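PDB 6EWJ: putative capsular polysaccharide biosynthesis protein from Streptococcus pneumoniae serotype 4, which is a putative sugar aminotransferase of teichoic acid biosynthesis, probably using pyridoxal phosphate as its cofactor. Local coordinates for residues His309-Glu312 with Thr313-Ser316; Leu284-Arg287 with Arg288-Val292. All coordinates share one frame; numbering follows the deposited sequence.

Contact 1. Residues His309-Glu312 with Thr313-Ser316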
loop_
_atom_site.group_PDB
_atom_site.type_symbol
_atom_site.label_atom_id
_atom_site.label_comp_id
_atom_site.label_asym_id
_atom_site.label_seq_id
_atom_site.Cartn_x
_atom_site.Cartn_y
_atom_site.Cartn_z
ATOM N N HIS A 309 -14.731 25.058 15.983
ATOM C CA HIS A 309 -13.609 25.057 15.055
ATOM C C HIS A 309 -12.630 26.176 15.217
ATOM O O HIS A 309 -11.553 26.168 14.613
ATOM C CB HIS A 309 -14.121 24.947 13.622
ATOM C CG HIS A 309 -14.592 23.569 13.279
ATOM N ND1 HIS A 309 -13.727 22.553 12.927
ATOM C CD2 HIS A 309 -15.836 23.043 13.200
ATOM C CE1 HIS A 309 -14.416 21.466 12.627
ATOM N NE2 HIS A 309 -15.695 21.728 12.787
ATOM N N LYS A 310 -12.999 27.164 16.025
ATOM C CA LYS A 310 -12.125 28.280 16.313
ATOM C C LYS A 310 -12.119 28.439 17.821
ATOM O O LYS A 310 -13.181 28.561 18.393
ATOM C CB LYS A 310 -12.622 29.531 15.586
ATOM C CG LYS A 310 -11.767 30.787 15.744
ATOM C CD LYS A 310 -10.252 30.569 15.788
ATOM C CE LYS A 310 -9.491 31.868 15.414
ATOM N NZ LYS A 310 -7.999 31.775 15.369
ATOM N N THR A 311 -10.944 28.299 18.433
ATOM C CA THR A 311 -10.756 28.476 19.860
ATOM C C THR A 311 -9.600 29.476 20.111
ATOM O O THR A 311 -8.931 29.922 19.197
ATOM C CB THR A 311 -10.503 27.147 20.612
ATOM O OG1 THR A 311 -9.172 26.659 20.353
ATOM C CG2 THR A 311 -11.583 26.086 20.245
ATOM N N GLU A 312 -9.370 29.745 21.375
ATOM C CA GLU A 312 -8.229 30.510 21.842
ATOM C C GLU A 312 -6.900 29.993 21.308
ATOM O O GLU A 312 -6.024 30.780 20.911
ATOM C CB GLU A 312 -8.272 30.442 23.367
ATOM C CG GLU A 312 -7.340 31.359 24.113
ATOM C CD GLU A 312 -7.760 31.517 25.542
ATOM O OE1 GLU A 312 -7.205 30.818 26.416
ATOM O OE2 GLU A 312 -8.658 32.352 25.793
ATOM N N THR A 313 -6.782 28.659 21.233
ATOM C CA THR A 313 -5.558 27.989 20.737
ATOM C C THR A 313 -5.621 27.398 19.330
ATOM O O THR A 313 -4.570 27.196 18.717
ATOM C CB THR A 313 -5.099 26.873 21.687
ATOM O OG1 THR A 313 -6.123 25.875 21.803
ATOM C CG2 THR A 313 -4.770 27.432 23.041
ATOM N N VAL A 314 -6.813 27.114 18.797
ATOM C CA VAL A 314 -6.934 26.358 17.568
ATOM C C VAL A 314 -7.653 27.143 16.485
ATOM O O VAL A 314 -8.707 27.745 16.741
ATOM C CB VAL A 314 -7.705 25.022 17.801
ATOM C CG1 VAL A 314 -8.026 24.264 16.471
ATOM C CG2 VAL A 314 -6.913 24.162 18.751
ATOM N N GLU A 315 -7.103 27.087 15.282
ATOM C CA GLU A 315 -7.859 27.343 14.062
ATOM C C GLU A 315 -7.917 26.014 13.290
ATOM O O GLU A 315 -6.921 25.566 12.676
ATOM C CB GLU A 315 -7.196 28.433 13.210
ATOM C CG GLU A 315 -7.818 28.697 11.825
ATOM C CD GLU A 315 -9.014 29.613 11.816
ATOM O OE1 GLU A 315 -9.510 30.019 12.871
ATOM O OE2 GLU A 315 -9.513 29.913 10.717
ATOM N N SER A 316 -9.096 25.407 13.295
ATOM C CA SER A 316 -9.305 24.116 12.633
ATOM C C SER A 316 -9.338 24.255 11.134
ATOM O O SER A 316 -9.769 25.268 10.624
ATOM C CB SER A 316 -10.635 23.480 13.127
ATOM O OG SER A 316 -10.950 22.284 12.405
#
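T311 and V314 meet at the closed end of a tight, hairpin-like turn with a single antiparallel bridge: a type I turn, T311-E312-T313-V314, reverses the chain so that 313-316 runs back along 309-312. T311 N reaches V314 O at 2.9 Å in a nearly straight bond lying in the carbonyl plane. In return, OG1 of T311, held between its own backbone N and carbonyl carbon (chi1 74°), takes V314 N at 2.9 Å and T313 N at 3.2 Å, an ST turn, its i+2 bond weak, laid over the type I turn. At the open end S316 N donates to H309 O at 2.9 Å. These rungs flank K310 and E315, a non-hydrogen-bonded pair. K310 bends at its second torsion and lays CD and CE against E315 OE1, with NZ in a salt bridge to that oxygen at 3.4 Å; the stronger partner of the carboxylate is R318, at OE2. Behind the turn, T313 and E315 bond through their backbones to K186 and T184, so 314-315 edges a small three-stranded sheet. S316 OG, also bonded to R318 N, is hydrogen-bonded to H309 ND1 at 2.8 Å, at the edge of the imidazole and near its plane.

Contact 2. Residues Leu284-Arg287 with Arg288-Val292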
loop_
_atom_site.group_PDB
_atom_site.type_symbol
_atom_site.label_atom_id
_atom_site.label_comp_id
_atom_site.label_asym_id
_atom_site.label_seq_id
_atom_site.Cartn_x
_atom_site.Cartn_y
_atom_site.Cartn_z
ATOM N N LEU A 284 -10.010 26.539 -0.626
ATOM C CA LEU A 284 -10.865 25.444 -0.071
ATOM C C LEU A 284 -11.094 25.611 1.422
ATOM O O LEU A 284 -12.203 25.504 1.909
ATOM C CB LEU A 284 -10.267 24.083 -0.387
ATOM C CG LEU A 284 -10.228 23.757 -1.880
ATOM C CD1 LEU A 284 -9.487 22.444 -2.153
ATOM C CD2 LEU A 284 -11.601 23.690 -2.538
ATOM N N LEU A 285 -10.018 25.917 2.128
ATOM C CA LEU A 285 -10.073 26.207 3.534
ATOM C C LEU A 285 -10.997 27.395 3.829
ATOM O O LEU A 285 -11.724 27.365 4.809
ATOM C CB LEU A 285 -8.664 26.445 4.080
ATOM C CG LEU A 285 -7.735 25.237 4.208
ATOM C CD1 LEU A 285 -6.446 25.673 4.901
ATOM C CD2 LEU A 285 -8.382 24.110 4.996
ATOM N N GLN A 286 -10.938 28.441 2.981
ATOM C CA GLN A 286 -11.769 29.641 3.169
ATOM C C GLN A 286 -13.247 29.298 3.011
ATOM O O GLN A 286 -14.057 29.644 3.869
ATOM C CB GLN A 286 -11.348 30.765 2.198
ATOM C CG GLN A 286 -12.142 32.070 2.369
ATOM C CD GLN A 286 -12.030 32.659 3.768
ATOM O OE1 GLN A 286 -10.933 32.793 4.304
ATOM N NE2 GLN A 286 -13.169 32.969 4.387
ATOM N N ARG A 287 -13.585 28.569 1.946
ATOM C CA ARG A 287 -14.963 28.103 1.753
ATOM C C ARG A 287 -15.474 27.277 2.944
ATOM O O ARG A 287 -16.594 27.505 3.414
ATOM C CB ARG A 287 -15.120 27.288 0.470
ATOM C CG ARG A 287 -16.553 26.830 0.167
ATOM C CD ARG A 287 -17.561 27.963 0.073
ATOM N NE ARG A 287 -18.918 27.431 -0.053
ATOM C CZ ARG A 287 -20.039 28.008 0.400
ATOM N NH1 ARG A 287 -20.021 29.202 1.006
ATOM N NH2 ARG A 287 -21.213 27.406 0.206
ATOM N N ARG A 288 -14.642 26.404 3.496
ATOM C CA ARG A 288 -15.055 25.600 4.664
ATOM C C ARG A 288 -15.332 26.493 5.901
ATOM O O ARG A 288 -16.276 26.251 6.686
ATOM C CB ARG A 288 -14.015 24.543 5.007
ATOM C CG ARG A 288 -13.923 23.494 3.936
ATOM C CD ARG A 288 -12.853 22.441 4.203
ATOM N NE ARG A 288 -13.096 21.280 3.336
ATOM C CZ ARG A 288 -13.804 20.186 3.655
ATOM N NH1 ARG A 288 -14.357 20.019 4.857
ATOM N NH2 ARG A 288 -13.937 19.227 2.762
ATOM N N LYS A 289 -14.499 27.517 6.066
ATOM C CA LYS A 289 -14.698 28.511 7.119
ATOM C C LYS A 289 -16.080 29.161 7.009
ATOM O O LYS A 289 -16.836 29.221 7.988
ATOM C CB LYS A 289 -13.578 29.555 7.071
ATOM C CG LYS A 289 -13.724 30.596 8.170
ATOM C CD LYS A 289 -12.771 31.771 7.980
ATOM C CE LYS A 289 -12.187 32.197 9.346
ATOM N NZ LYS A 289 -10.978 33.076 9.194
ATOM N N ASP A 290 -16.393 29.647 5.814
ATOM C CA ASP A 290 -17.682 30.288 5.533
ATOM C C ASP A 290 -18.873 29.366 5.790
ATOM O O ASP A 290 -19.904 29.836 6.278
ATOM C CB ASP A 290 -17.742 30.769 4.091
ATOM C CG ASP A 290 -16.717 31.860 3.769
ATOM O OD1 ASP A 290 -16.035 32.405 4.664
ATOM O OD2 ASP A 290 -16.568 32.133 2.560
ATOM N N ILE A 291 -18.763 28.079 5.428
ATOM C CA ILE A 291 -19.831 27.116 5.718
ATOM C C ILE A 291 -19.950 26.924 7.223
ATOM O O ILE A 291 -21.060 26.896 7.735
ATOM C CB ILE A 291 -19.611 25.751 5.021
ATOM C CG1 ILE A 291 -19.751 25.926 3.503
ATOM C CG2 ILE A 291 -20.614 24.696 5.515
ATOM C CD1 ILE A 291 -19.084 24.850 2.711
ATOM N N VAL A 292 -18.825 26.769 7.921
ATOM C CA VAL A 292 -18.862 26.524 9.365
ATOM C C VAL A 292 -19.467 27.710 10.092
ATOM O O VAL A 292 -20.329 27.541 10.952
ATOM C CB VAL A 292 -17.490 26.133 9.952
ATOM C CG1 VAL A 292 -17.470 26.215 11.463
ATOM C CG2 VAL A 292 -17.138 24.691 9.539
#
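Q286 and D290 pair across one turn of the long helix 268-299, an i to i+4 contact in which the amide and carboxylate planes stand 55° apart. Q286 bends at its second torsion (chi2 59°), which carries NE2 forward along the helix to 2.9 Å from D290 OD1. The oxygen is met on its syn side but with the donor well out of the carboxylate plane, and the N-H points at it with an angle of only 131°, a bent bond.

One residue on, R287 and I291 make the corresponding i to i+4 pair, whose side chains exchange no hydrogen bond. They cross at about a right angle, and CG1 of I291 lies over the centre of the guanidinium, 3.7 Å from R287 CZ. I291 CD1 continues this apolar cover beside the chain, 3.8 Å from R287 NE. NH2 meanwhile bonds to L389 O and forms a salt bridge with D391, so the flat group is held by polar atoms at its end while a methylene covers one face.

R288 takes a different course. Running extended from CG to NE, it starts close over the preceding turn, with CG 3.3 Å from L284 O, and carries NH1 to R318 O. Beneath all three side chains the regular helical ladder continues, R288 N to L284 O at 3.0 Å and I291 N to R287 O at the same length.

The chemistry implies a division of labour: a bent amide-carboxylate bond runs along the more exposed flank, while R287 ties the helix to L389 and to D391 at the start of helix 391-409, and R288 ties it to the backbone around R318.

In the fold
Contacts 1 and 2 follow one another along the chain, and their centres lie 14 Å apart. The turn of contact 1 packs on the helix of contact 2 at two points: H309 CD2 lies 4.0 Å from V292 CG1, and E315 OE2 lies 3.8 Å from K289 CE, with a weak, long ion pair to NZ of that lysine. R318, already a partner of contact 1, also offers its carbonyl to R288 NH1. Both contacts lie near the cofactor site, which holds no cofactor in this chain: the S316 side chain is about 7 Å from that of H179, a pyridoxal phosphate-binding residue, and the side chain of R288 is about 7 Å from that of K205, the predicted attachment lysine.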